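Long-range contacts in N2b-titin isoform (Homo sapiens, PDB 1YA5), which forms, through its two N-terminal immunoglobulin domains, the end of titin that telethonin binds, probably helping to anchor the filament at the sarcomeric Z-disc: residues Asn105-Leu110 with Gln124-Gly129; Gly31-Glu36 with Ala82-Gly87; Gly20-Phe25 with Lys64-Ala69; Pro6-Pro11 with Phe25-Ser30. All coordinates share one frame; numbering follows the deposited sequence.

Contact 1 (Asn105-Leu110 with Gln124-Gly129); sequences NFVQRL and QVRVTG
Phe-106 and Val-127 face each other just before a classic beta bulge in the pairing of edge strand 102-106 with strand 121-130 in the second immunoglobulin I-set domain. Asn-105 and Thr-128 exchange two backbone hydrogen bonds. Beyond the bulge Gln-108 and Arg-126 do the same, and Gln-108 N meets a lone pair of Arg-126 O at 3.1 Å. The extra residue, Val-107, sits where the chain turns a corner and shares Arg-126 as its partner.

The tight side is the sandwich interior. CG of Phe-106 stands anti to its carbonyl carbon (chi1 -80°), which lays the ring alongside Val-127, pointing the same way; Val-127 CG2 therefore comes over one face, 3.9 Å from the ring centroid and 23° off the normal, a CH-pi contact. Val-125 comes in at the ring edge, its CB 3.8 Å from Phe-106 CE2. A flat ring with one valine over a face and another at its edge suits this interior, which Val-176 and Ala-178 help to close.

The other face is looser and polar. CB of Gln-108 rests 3.6 Å from CB of Arg-126, but the amide and guanidinium planes are 88° apart and do not stack; Arg-126 extends instead to a salt bridge with Asp-157. At the end of the pairing a water accepts from Asn-105 ND2 at 3.2 Å and lies 2.6 Å from Thr-128 OG1.

Contact 2 (Gly31-Glu36 with Ala82-Gly87); sequences GFPVPE and ATNGSG
The turn between strands 76-84 and 87-98 meets the loop between strands 23-32 and 36-41 at one end of the first immunoglobulin domain, and the side chain of Asn-84 ties the two together. Its ND2 donates to Pro-33 O at 2.9 Å, a nearly straight bond (170° at the hydrogen) with the acceptor in the plane of the amide. CG of Asn-84 occupies the crowded position between its own N and carbonyl carbon (chi1 71°), which turns the amide across to the loop. ND2 also donates to Gln-4 O, while OD1 takes a weak bond from Ser-86 N inside the turn, so both ends of the amide are engaged, which restrains its rotation, chiefly through ND2. Replacing Asn-84 by alanine removes the amide, which would probably leave Pro-33 O and Gln-4 O without this donor and let the loop shift against the turn.

The peptide bond before Pro-33 is cis, a bend that proline tolerates better than other residues. Deeper in, CB of Pro-35 packs 3.8 Å from CB of Ala-82, a small residue fitting beside a rigid ring. Next to it Glu-36 and Thr-83 form an antiparallel hydrogen-bonded pair, with Glu-36 N 2.8 Å from Thr-83 O. On the outer side a water donates to both Phe-32 O and Ser-86 OG, and Ser-86 OG also bonds Glu-16 of telethonin. Loop and hairpin held side by side in this way are the neighbouring BC loop and type I FG turn of an immunoglobulin sandwich.

Contact 3 (Gly20-Phe25 with Lys64-Ala69); sequences GSTATF and KLTIPA
The ring of Phe-25 meets Leu-65 at its edge, where CD2 of the leucine lies near the ring plane; the ring also stacks with Tyr-78 and touches Trp-39, Ala-93 and Leu-95 of the facing sheet. CG of Phe-25 is anti to its carbonyl carbon (chi1 -87°), and from there the ring leads off into the core rather than over the neighbouring strand. Ala-23 and Ile-67 share this inner face, the small methyl of Ala-23 lying 4.3 Å from Ile-67 CD1. Large and small apolar residues thus fill the interior of the sandwich together.

The backbones run antiparallel, 4.6 Å apart at the closest approach of their axes. Phe-25 and Leu-65 exchange two hydrogen bonds with the donors nearly along the C=O axis, and Ala-23 and Ile-67 exchange two more, Ala-23 N lying 2.9 Å from Ile-67 O. Between these pairs the residues Thr-24 and Thr-66 point to the outer face. They lie alongside each other, OG1 of Thr-24 3.8 Å from CG2 of Thr-66, and their branched, partly polar side chains suit an extended strand facing water.

Past Ile-67 the pattern changes. Pro-68 has no N-H to offer, yet its carbonyl is still used: Thr-22 OG1 donates to Pro-68 O at 3.0 Å, tilted 16° from the carbonyl plane. The chemistry implies a pairing that rests on main-chain bonds along strands 23-32 and 62-67, burying carbon on one face, and that a side-chain hydroxyl prolongs where the regular strand gives way.

Contact 4 (Pro6-Pro11 with Phe25-Ser30); sequences PTFTQP and FEAHIS
Phe-8 and Ile-29 both set their first side-chain branch anti to the carbonyl carbon, chi1 -59° for CG of the phenylalanine and -57° for CG1 of the isoleucine, and the two side chains therefore run side by side into the core. CD2 of Phe-8 lies 3.6 Å from Ile-29 CG1, and CE2 of the same ring is 3.8 Å from Ile-29 CD1. An alanine in place of Phe-8 is likely to open a gap beside Ile-29 and to strip Ala-89 and Ser-91 of the ring they touch.

Here edge strand 4-8 of the immunoglobulin sandwich turns a corner through a classic beta bulge, in which Thr-9 and Gln-10 both face His-28. Gln-10 N donates to His-28 O at 3.3 Å, and a weak bond from Thr-9 N shares that oxygen. On the outer face OG1 of Thr-9 sits 3.4 Å from His-28 CB, while Thr-9 CG2 is 3.4 Å from Ser-30 OG; the threonine brings a polar and an apolar branch to this solvent side. Thr-7 N bonds Ser-30 O at 2.8 Å. Glu-12 of telethonin is hydrogen-bonded to Thr-7 OG1 through one carboxylate oxygen and to Phe-8 N through the other.

In the fold
Contacts 2, 3 and 4 belong to the first immunoglobulin domain and contact 1 to the second. The first three all use strand 23-32: contact 4 pairs it with edge strand 4-8, contact 3 with strand 62-67 on its other side, and contact 2 lies at its end. Contacts 3 and 4 share Phe-25. Contacts 2 and 4 have centres about 12 Å apart and touch through Pro-6, whereas contacts 1 and 2 are about 60 Å apart between centres. Contact 1 opens only after the others have closed along the chain, and repeats the bulged edge pairing of contact 4. Telethonin reaches both of these edges, consistent with its gripping both domains.

Contact 1 (Asn105-Leu110 with Gln124-Gly129)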
loop_
_atom_site.group_PDB
_atom_site.type_symbol
_atom_site.label_atom_id
_atom_site.label_comp_id
_atom_site.label_asym_id
_atom_site.label_seq_id
_atom_site.Cartn_x
_atom_site.Cartn_y
_atom_site.Cartn_z
ATOM N N ASN A 105 9.619 20.145 4.078
ATOM C CA ASN A 105 11.016 20.007 3.702
ATOM C C ASN A 105 11.667 21.380 3.711
ATOM O O ASN A 105 11.085 22.359 3.235
ATOM C CB ASN A 105 11.115 19.393 2.322
ATOM C CG ASN A 105 12.502 18.997 1.976
ATOM O OD1 ASN A 105 13.299 18.665 2.853
ATOM N ND2 ASN A 105 12.821 19.023 0.690
ATOM N N PHE A 106 12.853 21.461 4.298
ATOM C CA PHE A 106 13.654 22.673 4.213
ATOM C C PHE A 106 14.588 22.563 3.014
ATOM O O PHE A 106 15.673 21.982 3.099
ATOM C CB PHE A 106 14.433 22.900 5.505
ATOM C CG PHE A 106 13.612 23.507 6.596
ATOM C CD1 PHE A 106 12.737 22.730 7.343
ATOM C CD2 PHE A 106 13.697 24.849 6.869
ATOM C CE1 PHE A 106 11.973 23.280 8.353
ATOM C CE2 PHE A 106 12.917 25.417 7.876
ATOM C CZ PHE A 106 12.057 24.625 8.619
ATOM N N VAL A 107 14.136 23.096 1.886
ATOM C CA VAL A 107 14.995 23.232 0.713
ATOM C C VAL A 107 16.214 24.059 1.064
ATOM O O VAL A 107 17.334 23.724 0.677
ATOM C CB VAL A 107 14.251 23.887 -0.463
ATOM C CG1 VAL A 107 15.179 24.744 -1.262
ATOM C CG2 VAL A 107 13.652 22.840 -1.332
ATOM N N GLN A 108 15.996 25.134 1.807
ATOM C CA GLN A 108 17.082 25.940 2.324
ATOM C C GLN A 108 16.971 25.930 3.839
ATOM O O GLN A 108 15.971 26.360 4.396
ATOM C CB GLN A 108 16.962 27.373 1.784
ATOM C CG GLN A 108 17.905 28.419 2.397
ATOM C CD GLN A 108 17.988 29.708 1.570
ATOM O OE1 GLN A 108 17.508 30.760 2.000
ATOM N NE2 GLN A 108 18.598 29.625 0.381
ATOM N N ARG A 109 17.992 25.433 4.515
ATOM C CA ARG A 109 17.975 25.461 5.961
ATOM C C ARG A 109 18.667 26.728 6.452
ATOM O O ARG A 109 19.522 27.293 5.755
ATOM C CB ARG A 109 18.603 24.185 6.528
ATOM C CG ARG A 109 18.981 23.193 5.427
ATOM C CD ARG A 109 18.442 21.793 5.678
ATOM N NE ARG A 109 19.445 20.952 6.316
ATOM C CZ ARG A 109 19.588 19.649 6.106
ATOM N NH1 ARG A 109 18.806 19.005 5.257
ATOM N NH2 ARG A 109 20.528 18.983 6.755
ATOM N N LEU A 110 18.249 27.182 7.633
ATOM C CA LEU A 110 18.822 28.339 8.310
ATOM C C LEU A 110 20.331 28.179 8.334
ATOM O O LEU A 110 20.822 27.067 8.470
ATOM C CB LEU A 110 18.320 28.352 9.748
ATOM C CG LEU A 110 17.850 29.615 10.451
ATOM C CD1 LEU A 110 16.844 30.345 9.606
ATOM C CD2 LEU A 110 17.205 29.223 11.778
ATOM N N GLN A 124 16.936 33.358 6.688
ATOM C CA GLN A 124 15.963 32.763 5.794
ATOM C C GLN A 124 16.043 31.259 5.566
ATOM O O GLN A 124 17.088 30.628 5.725
ATOM C CB GLN A 124 15.993 33.472 4.467
ATOM C CG GLN A 124 16.535 34.841 4.574
ATOM C CD GLN A 124 16.527 35.511 3.238
ATOM O OE1 GLN A 124 17.360 35.208 2.380
ATOM N NE2 GLN A 124 15.566 36.412 3.028
ATOM N N VAL A 125 14.911 30.710 5.149
ATOM C CA VAL A 125 14.759 29.293 4.910
ATOM C C VAL A 125 13.791 29.155 3.756
ATOM O O VAL A 125 12.953 30.037 3.543
ATOM C CB VAL A 125 14.139 28.617 6.123
ATOM C CG1 VAL A 125 14.905 28.992 7.344
ATOM C CG2 VAL A 125 12.708 29.032 6.274
ATOM N N ARG A 126 13.909 28.065 3.004
ATOM C CA ARG A 126 12.914 27.742 1.999
ATOM C C ARG A 126 12.291 26.402 2.318
ATOM O O ARG A 126 12.993 25.387 2.367
ATOM C CB ARG A 126 13.542 27.699 0.614
ATOM C CG ARG A 126 13.920 29.046 0.079
ATOM C CD ARG A 126 14.843 28.932 -1.121
ATOM N NE ARG A 126 14.686 30.070 -2.029
ATOM C CZ ARG A 126 13.624 30.258 -2.817
ATOM N NH1 ARG A 126 12.617 29.388 -2.811
ATOM N NH2 ARG A 126 13.565 31.316 -3.615
ATOM N N VAL A 127 10.968 26.403 2.497
ATOM C CA VAL A 127 10.213 25.247 2.987
ATOM C C VAL A 127 9.097 24.799 2.040
ATOM O O VAL A 127 8.322 25.609 1.549
ATOM C CB VAL A 127 9.573 25.590 4.338
ATOM C CG1 VAL A 127 8.935 24.358 4.976
ATOM C CG2 VAL A 127 10.608 26.169 5.232
ATOM N N THR A 128 9.004 23.499 1.808
ATOM C CA THR A 128 7.957 22.945 0.966
ATOM C C THR A 128 7.130 21.992 1.805
ATOM O O THR A 128 7.597 21.505 2.821
ATOM C CB THR A 128 8.566 22.131 -0.196
ATOM O OG1 THR A 128 9.382 21.079 0.336
ATOM C CG2 THR A 128 9.458 22.981 -1.045
ATOM N N GLY A 129 5.914 21.704 1.350
ATOM C CA GLY A 129 5.018 20.782 2.025
ATOM C C GLY A 129 3.594 20.903 1.523
ATOM O O GLY A 129 3.126 21.975 1.174
HETATM O O HOH W 1 10.729 19.910 -1.510
#

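Contact 2 (Gly31-Glu36 with Ala82-Gly87)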
loop_
_atom_site.group_PDB
_atom_site.type_symbol
_atom_site.label_atom_id
_atom_site.label_comp_id
_atom_site.label_asym_id
_atom_site.label_seq_id
_atom_site.Cartn_x
_atom_site.Cartn_y
_atom_site.Cartn_z
ATOM N N GLY A 31 -18.872 -15.417 -22.041
ATOM C CA GLY A 31 -20.215 -15.957 -22.086
ATOM C C GLY A 31 -20.858 -15.752 -23.427
ATOM O O GLY A 31 -20.472 -14.856 -24.162
ATOM N N PHE A 32 -21.847 -16.577 -23.739
ATOM C CA PHE A 32 -22.406 -16.613 -25.068
ATOM C C PHE A 32 -23.926 -16.655 -24.994
ATOM O O PHE A 32 -24.501 -17.463 -24.269
ATOM C CB PHE A 32 -21.875 -17.830 -25.816
ATOM C CG PHE A 32 -21.806 -17.648 -27.306
ATOM C CD1 PHE A 32 -20.654 -17.158 -27.904
ATOM C CD2 PHE A 32 -22.884 -17.985 -28.111
ATOM C CE1 PHE A 32 -20.576 -16.994 -29.287
ATOM C CE2 PHE A 32 -22.821 -17.836 -29.494
ATOM C CZ PHE A 32 -21.661 -17.338 -30.088
ATOM N N PRO A 33 -24.586 -15.760 -25.731
ATOM C CA PRO A 33 -23.934 -14.723 -26.536
ATOM C C PRO A 33 -23.157 -13.728 -25.663
ATOM O O PRO A 33 -23.472 -13.580 -24.480
ATOM C CB PRO A 33 -25.116 -14.008 -27.205
ATOM C CG PRO A 33 -26.283 -14.930 -27.068
ATOM C CD PRO A 33 -26.053 -15.696 -25.811
ATOM N N VAL A 34 -22.152 -13.053 -26.226
ATOM C CA VAL A 34 -21.359 -12.107 -25.430
ATOM C C VAL A 34 -22.272 -11.212 -24.601
ATOM O O VAL A 34 -23.244 -10.667 -25.107
ATOM C CB VAL A 34 -20.338 -11.275 -26.266
ATOM C CG1 VAL A 34 -20.810 -11.096 -27.694
ATOM C CG2 VAL A 34 -20.062 -9.933 -25.606
ATOM N N PRO A 35 -21.990 -11.108 -23.304
ATOM C CA PRO A 35 -22.946 -10.476 -22.408
ATOM C C PRO A 35 -23.154 -9.012 -22.714
ATOM O O PRO A 35 -22.349 -8.399 -23.396
ATOM C CB PRO A 35 -22.313 -10.662 -21.031
ATOM C CG PRO A 35 -21.350 -11.800 -21.225
ATOM C CD PRO A 35 -20.811 -11.620 -22.594
ATOM N N GLU A 36 -24.258 -8.471 -22.223
ATOM C CA GLU A 36 -24.491 -7.046 -22.240
ATOM C C GLU A 36 -23.935 -6.558 -20.930
ATOM O O GLU A 36 -24.183 -7.148 -19.890
ATOM C CB GLU A 36 -25.991 -6.774 -22.306
ATOM C CG GLU A 36 -26.364 -5.307 -22.224
ATOM C CD GLU A 36 -27.866 -5.102 -22.073
ATOM O OE1 GLU A 36 -28.593 -5.262 -23.082
ATOM O OE2 GLU A 36 -28.323 -4.793 -20.944
ATOM N N ALA A 82 -23.019 -7.994 -15.957
ATOM C CA ALA A 82 -23.045 -8.677 -17.249
ATOM C C ALA A 82 -24.220 -9.648 -17.322
ATOM O O ALA A 82 -24.350 -10.543 -16.480
ATOM C CB ALA A 82 -21.761 -9.417 -17.468
ATOM N N THR A 83 -25.074 -9.477 -18.325
ATOM C CA THR A 83 -26.213 -10.376 -18.486
ATOM C C THR A 83 -26.250 -10.920 -19.904
ATOM O O THR A 83 -25.911 -10.226 -20.861
ATOM C CB THR A 83 -27.528 -9.666 -18.189
ATOM O OG1 THR A 83 -27.834 -8.827 -19.295
ATOM C CG2 THR A 83 -27.390 -8.755 -16.995
ATOM N N ASN A 84 -26.649 -12.172 -20.039
ATOM C CA ASN A 84 -27.153 -12.667 -21.307
ATOM C C ASN A 84 -28.316 -13.616 -21.059
ATOM O O ASN A 84 -28.869 -13.638 -19.948
ATOM C CB ASN A 84 -26.046 -13.280 -22.173
ATOM C CG ASN A 84 -25.539 -14.582 -21.632
ATOM O OD1 ASN A 84 -26.123 -15.142 -20.706
ATOM N ND2 ASN A 84 -24.450 -15.086 -22.206
ATOM N N GLY A 85 -28.715 -14.370 -22.082
ATOM C CA GLY A 85 -29.865 -15.256 -21.950
ATOM C C GLY A 85 -29.677 -16.302 -20.864
ATOM O O GLY A 85 -30.612 -16.654 -20.149
ATOM N N SER A 86 -28.458 -16.808 -20.736
ATOM C CA SER A 86 -28.195 -17.889 -19.810
ATOM C C SER A 86 -27.980 -17.451 -18.371
ATOM O O SER A 86 -27.787 -18.286 -17.505
ATOM C CB SER A 86 -26.989 -18.697 -20.273
ATOM O OG SER A 86 -27.298 -19.396 -21.464
ATOM N N GLY A 87 -27.993 -16.154 -18.103
ATOM C CA GLY A 87 -27.720 -15.711 -16.735
ATOM C C GLY A 87 -27.073 -14.346 -16.594
ATOM O O GLY A 87 -27.085 -13.551 -17.520
HETATM O O HOH W 2 -27.061 -17.186 -23.221
#

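Contact 3 (Gly20-Phe25 with Lys64-Ala69)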
loop_
_atom_site.group_PDB
_atom_site.type_symbol
_atom_site.label_atom_id
_atom_site.label_comp_id
_atom_site.label_asym_id
_atom_site.label_seq_id
_atom_site.Cartn_x
_atom_site.Cartn_y
_atom_site.Cartn_z
ATOM N N GLY A 20 -6.199 13.538 -8.887
ATOM C CA GLY A 20 -5.643 14.070 -10.108
ATOM C C GLY A 20 -5.038 13.006 -11.000
ATOM O O GLY A 20 -4.602 13.306 -12.101
ATOM N N SER A 21 -5.032 11.760 -10.525
ATOM C CA SER A 21 -4.507 10.624 -11.292
ATOM C C SER A 21 -5.568 9.827 -12.063
ATOM O O SER A 21 -6.770 9.954 -11.799
ATOM C CB SER A 21 -3.722 9.684 -10.371
ATOM O OG SER A 21 -2.390 10.152 -10.158
ATOM N N THR A 22 -5.114 9.006 -13.013
ATOM C CA THR A 22 -5.994 8.062 -13.708
ATOM C C THR A 22 -6.350 6.839 -12.872
ATOM O O THR A 22 -5.467 6.178 -12.332
ATOM C CB THR A 22 -5.369 7.518 -15.004
ATOM O OG1 THR A 22 -5.216 8.567 -15.979
ATOM C CG2 THR A 22 -6.300 6.492 -15.589
ATOM N N ALA A 23 -7.639 6.512 -12.823
ATOM C CA ALA A 23 -8.123 5.310 -12.160
ATOM C C ALA A 23 -8.656 4.362 -13.206
ATOM O O ALA A 23 -9.461 4.752 -14.039
ATOM C CB ALA A 23 -9.207 5.657 -11.187
ATOM N N THR A 24 -8.185 3.122 -13.179
ATOM C CA THR A 24 -8.590 2.128 -14.139
ATOM C C THR A 24 -9.241 0.932 -13.453
ATOM O O THR A 24 -8.646 0.292 -12.595
ATOM C CB THR A 24 -7.390 1.643 -14.933
ATOM O OG1 THR A 24 -6.644 2.776 -15.391
ATOM C CG2 THR A 24 -7.836 0.812 -16.149
ATOM N N PHE A 25 -10.474 0.644 -13.827
ATOM C CA PHE A 25 -11.134 -0.559 -13.377
ATOM C C PHE A 25 -11.242 -1.415 -14.596
ATOM O O PHE A 25 -11.772 -0.977 -15.609
ATOM C CB PHE A 25 -12.530 -0.224 -12.898
ATOM C CG PHE A 25 -12.595 0.183 -11.466
ATOM C CD1 PHE A 25 -12.925 1.472 -11.115
ATOM C CD2 PHE A 25 -12.350 -0.733 -10.462
ATOM C CE1 PHE A 25 -13.016 1.838 -9.784
ATOM C CE2 PHE A 25 -12.446 -0.360 -9.126
ATOM C CZ PHE A 25 -12.780 0.918 -8.790
ATOM N N LYS A 64 -13.628 -2.368 -19.023
ATOM C CA LYS A 64 -12.628 -1.416 -18.636
ATOM C C LYS A 64 -13.330 -0.108 -18.460
ATOM O O LYS A 64 -14.108 0.313 -19.312
ATOM C CB LYS A 64 -11.583 -1.318 -19.735
ATOM C CG LYS A 64 -10.266 -0.672 -19.367
ATOM C CD LYS A 64 -9.509 -0.432 -20.666
ATOM C CE LYS A 64 -8.057 -0.074 -20.445
ATOM N NZ LYS A 64 -7.338 -0.102 -21.753
ATOM N N LEU A 65 -13.077 0.509 -17.330
ATOM C CA LEU A 65 -13.573 1.814 -17.057
ATOM C C LEU A 65 -12.368 2.576 -16.534
ATOM O O LEU A 65 -11.694 2.116 -15.618
ATOM C CB LEU A 65 -14.683 1.724 -16.021
ATOM C CG LEU A 65 -15.305 3.032 -15.570
ATOM C CD1 LEU A 65 -16.668 2.796 -14.963
ATOM C CD2 LEU A 65 -14.388 3.704 -14.579
ATOM N N THR A 66 -12.087 3.728 -17.144
ATOM C CA THR A 66 -10.987 4.617 -16.734
ATOM C C THR A 66 -11.480 6.028 -16.448
ATOM O O THR A 66 -12.104 6.659 -17.309
ATOM C CB THR A 66 -9.929 4.771 -17.841
ATOM O OG1 THR A 66 -9.655 3.496 -18.436
ATOM C CG2 THR A 66 -8.654 5.347 -17.267
ATOM N N ILE A 67 -11.198 6.524 -15.252
ATOM C CA ILE A 67 -11.375 7.935 -14.955
ATOM C C ILE A 67 -10.070 8.704 -15.147
ATOM O O ILE A 67 -9.112 8.509 -14.401
ATOM C CB ILE A 67 -11.909 8.150 -13.534
ATOM C CG1 ILE A 67 -13.256 7.443 -13.374
ATOM C CG2 ILE A 67 -12.037 9.638 -13.225
ATOM C CD1 ILE A 67 -13.337 6.553 -12.151
ATOM N N PRO A 68 -10.021 9.566 -16.166
ATOM C CA PRO A 68 -8.830 10.365 -16.456
ATOM C C PRO A 68 -8.161 11.091 -15.285
ATOM O O PRO A 68 -6.955 10.893 -15.070
ATOM C CB PRO A 68 -9.321 11.337 -17.515
ATOM C CG PRO A 68 -10.347 10.522 -18.255
ATOM C CD PRO A 68 -11.081 9.782 -17.173
ATOM N N ALA A 69 -8.890 11.909 -14.526
ATOM C CA ALA A 69 -8.239 12.659 -13.455
ATOM C C ALA A 69 -9.081 12.641 -12.202
ATOM O O ALA A 69 -9.795 13.584 -11.904
ATOM C CB ALA A 69 -7.933 14.098 -13.905
#

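Contact 4 (Pro6-Pro11 with Phe25-Ser30)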
loop_
_atom_site.group_PDB
_atom_site.type_symbol
_atom_site.label_atom_id
_atom_site.label_comp_id
_atom_site.label_asym_id
_atom_site.label_seq_id
_atom_site.Cartn_x
_atom_site.Cartn_y
_atom_site.Cartn_z
ATOM N N PRO A 6 -22.727 -15.490 -18.469
ATOM C CA PRO A 6 -21.625 -14.582 -18.256
ATOM C C PRO A 6 -20.872 -14.990 -17.008
ATOM O O PRO A 6 -21.485 -15.294 -15.987
ATOM C CB PRO A 6 -22.331 -13.249 -18.006
ATOM C CG PRO A 6 -23.684 -13.416 -18.542
ATOM C CD PRO A 6 -24.026 -14.822 -18.294
ATOM N N THR A 7 -19.556 -14.985 -17.066
ATOM C CA THR A 7 -18.814 -15.242 -15.864
ATOM C C THR A 7 -17.510 -14.464 -15.808
ATOM O O THR A 7 -16.790 -14.370 -16.801
ATOM C CB THR A 7 -18.576 -16.731 -15.690
ATOM O OG1 THR A 7 -17.865 -16.927 -14.472
ATOM C CG2 THR A 7 -17.743 -17.311 -16.858
ATOM N N PHE A 8 -17.191 -13.875 -14.668
ATOM C CA PHE A 8 -15.923 -13.165 -14.603
ATOM C C PHE A 8 -14.768 -14.153 -14.532
ATOM O O PHE A 8 -14.591 -14.840 -13.544
ATOM C CB PHE A 8 -15.884 -12.158 -13.459
ATOM C CG PHE A 8 -16.973 -11.098 -13.534
ATOM C CD1 PHE A 8 -18.159 -11.247 -12.831
ATOM C CD2 PHE A 8 -16.813 -9.959 -14.308
ATOM C CE1 PHE A 8 -19.161 -10.273 -12.886
ATOM C CE2 PHE A 8 -17.819 -8.990 -14.367
ATOM C CZ PHE A 8 -18.992 -9.150 -13.651
ATOM N N THR A 9 -13.982 -14.242 -15.598
ATOM C CA THR A 9 -12.755 -15.002 -15.518
ATOM C C THR A 9 -11.702 -14.233 -14.734
ATOM O O THR A 9 -10.881 -14.808 -14.044
ATOM C CB THR A 9 -12.257 -15.429 -16.908
ATOM O OG1 THR A 9 -11.943 -14.271 -17.682
ATOM C CG2 THR A 9 -13.359 -16.152 -17.617
ATOM N N GLN A 10 -11.736 -12.919 -14.810
ATOM C CA GLN A 10 -11.054 -12.137 -13.793
ATOM C C GLN A 10 -11.880 -10.957 -13.326
ATOM O O GLN A 10 -12.139 -10.038 -14.086
ATOM C CB GLN A 10 -9.724 -11.646 -14.305
ATOM C CG GLN A 10 -9.426 -10.252 -13.838
ATOM C CD GLN A 10 -7.946 -10.024 -13.658
ATOM O OE1 GLN A 10 -7.497 -8.884 -13.570
ATOM N NE2 GLN A 10 -7.179 -11.109 -13.607
ATOM N N PRO A 11 -12.281 -10.976 -12.060
ATOM C CA PRO A 11 -13.192 -9.967 -11.511
ATOM C C PRO A 11 -12.503 -8.620 -11.343
ATOM O O PRO A 11 -11.292 -8.532 -11.512
ATOM C CB PRO A 11 -13.581 -10.524 -10.135
ATOM C CG PRO A 11 -12.857 -11.802 -9.971
ATOM C CD PRO A 11 -11.855 -11.978 -11.072
ATOM N N PHE A 25 -10.474 0.644 -13.827
ATOM C CA PHE A 25 -11.134 -0.559 -13.377
ATOM C C PHE A 25 -11.242 -1.415 -14.596
ATOM O O PHE A 25 -11.772 -0.977 -15.609
ATOM C CB PHE A 25 -12.530 -0.224 -12.898
ATOM C CG PHE A 25 -12.595 0.183 -11.466
ATOM C CD1 PHE A 25 -12.925 1.472 -11.115
ATOM C CD2 PHE A 25 -12.350 -0.733 -10.462
ATOM C CE1 PHE A 25 -13.016 1.838 -9.784
ATOM C CE2 PHE A 25 -12.446 -0.360 -9.126
ATOM C CZ PHE A 25 -12.780 0.918 -8.790
ATOM N N GLU A 26 -10.721 -2.628 -14.535
ATOM C CA GLU A 26 -10.935 -3.526 -15.646
ATOM C C GLU A 26 -11.252 -4.952 -15.185
ATOM O O GLU A 26 -10.989 -5.312 -14.035
ATOM C CB GLU A 26 -9.767 -3.470 -16.615
ATOM C CG GLU A 26 -8.692 -4.464 -16.280
ATOM C CD GLU A 26 -7.314 -4.049 -16.762
ATOM O OE1 GLU A 26 -7.241 -3.205 -17.688
ATOM O OE2 GLU A 26 -6.317 -4.585 -16.209
ATOM N N ALA A 27 -11.862 -5.731 -16.078
ATOM C CA ALA A 27 -12.325 -7.091 -15.781
ATOM C C ALA A 27 -12.386 -7.921 -17.056
ATOM O O ALA A 27 -12.473 -7.374 -18.157
ATOM C CB ALA A 27 -13.696 -7.066 -15.131
ATOM N N HIS A 28 -12.352 -9.241 -16.903
ATOM C CA HIS A 28 -12.547 -10.128 -18.030
ATOM C C HIS A 28 -13.799 -10.970 -17.813
ATOM O O HIS A 28 -13.969 -11.578 -16.755
ATOM C CB HIS A 28 -11.320 -11.002 -18.245
ATOM C CG HIS A 28 -11.083 -11.358 -19.680
ATOM N ND1 HIS A 28 -10.203 -10.665 -20.486
ATOM C CD2 HIS A 28 -11.610 -12.337 -20.455
ATOM C CE1 HIS A 28 -10.190 -11.210 -21.691
ATOM N NE2 HIS A 28 -11.034 -12.227 -21.699
ATOM N N ILE A 29 -14.678 -10.972 -18.812
ATOM C CA ILE A 29 -15.964 -11.653 -18.751
ATOM C C ILE A 29 -16.070 -12.561 -19.953
ATOM O O ILE A 29 -15.649 -12.192 -21.043
ATOM C CB ILE A 29 -17.088 -10.644 -18.910
ATOM C CG1 ILE A 29 -16.993 -9.566 -17.835
ATOM C CG2 ILE A 29 -18.411 -11.337 -18.855
ATOM C CD1 ILE A 29 -17.854 -8.357 -18.121
ATOM N N SER A 30 -16.622 -13.750 -19.774
ATOM C CA SER A 30 -16.896 -14.583 -20.927
ATOM C C SER A 30 -18.346 -14.998 -20.894
ATOM O O SER A 30 -18.991 -14.909 -19.855
ATOM C CB SER A 30 -15.982 -15.796 -20.963
ATOM O OG SER A 30 -15.998 -16.442 -19.720
#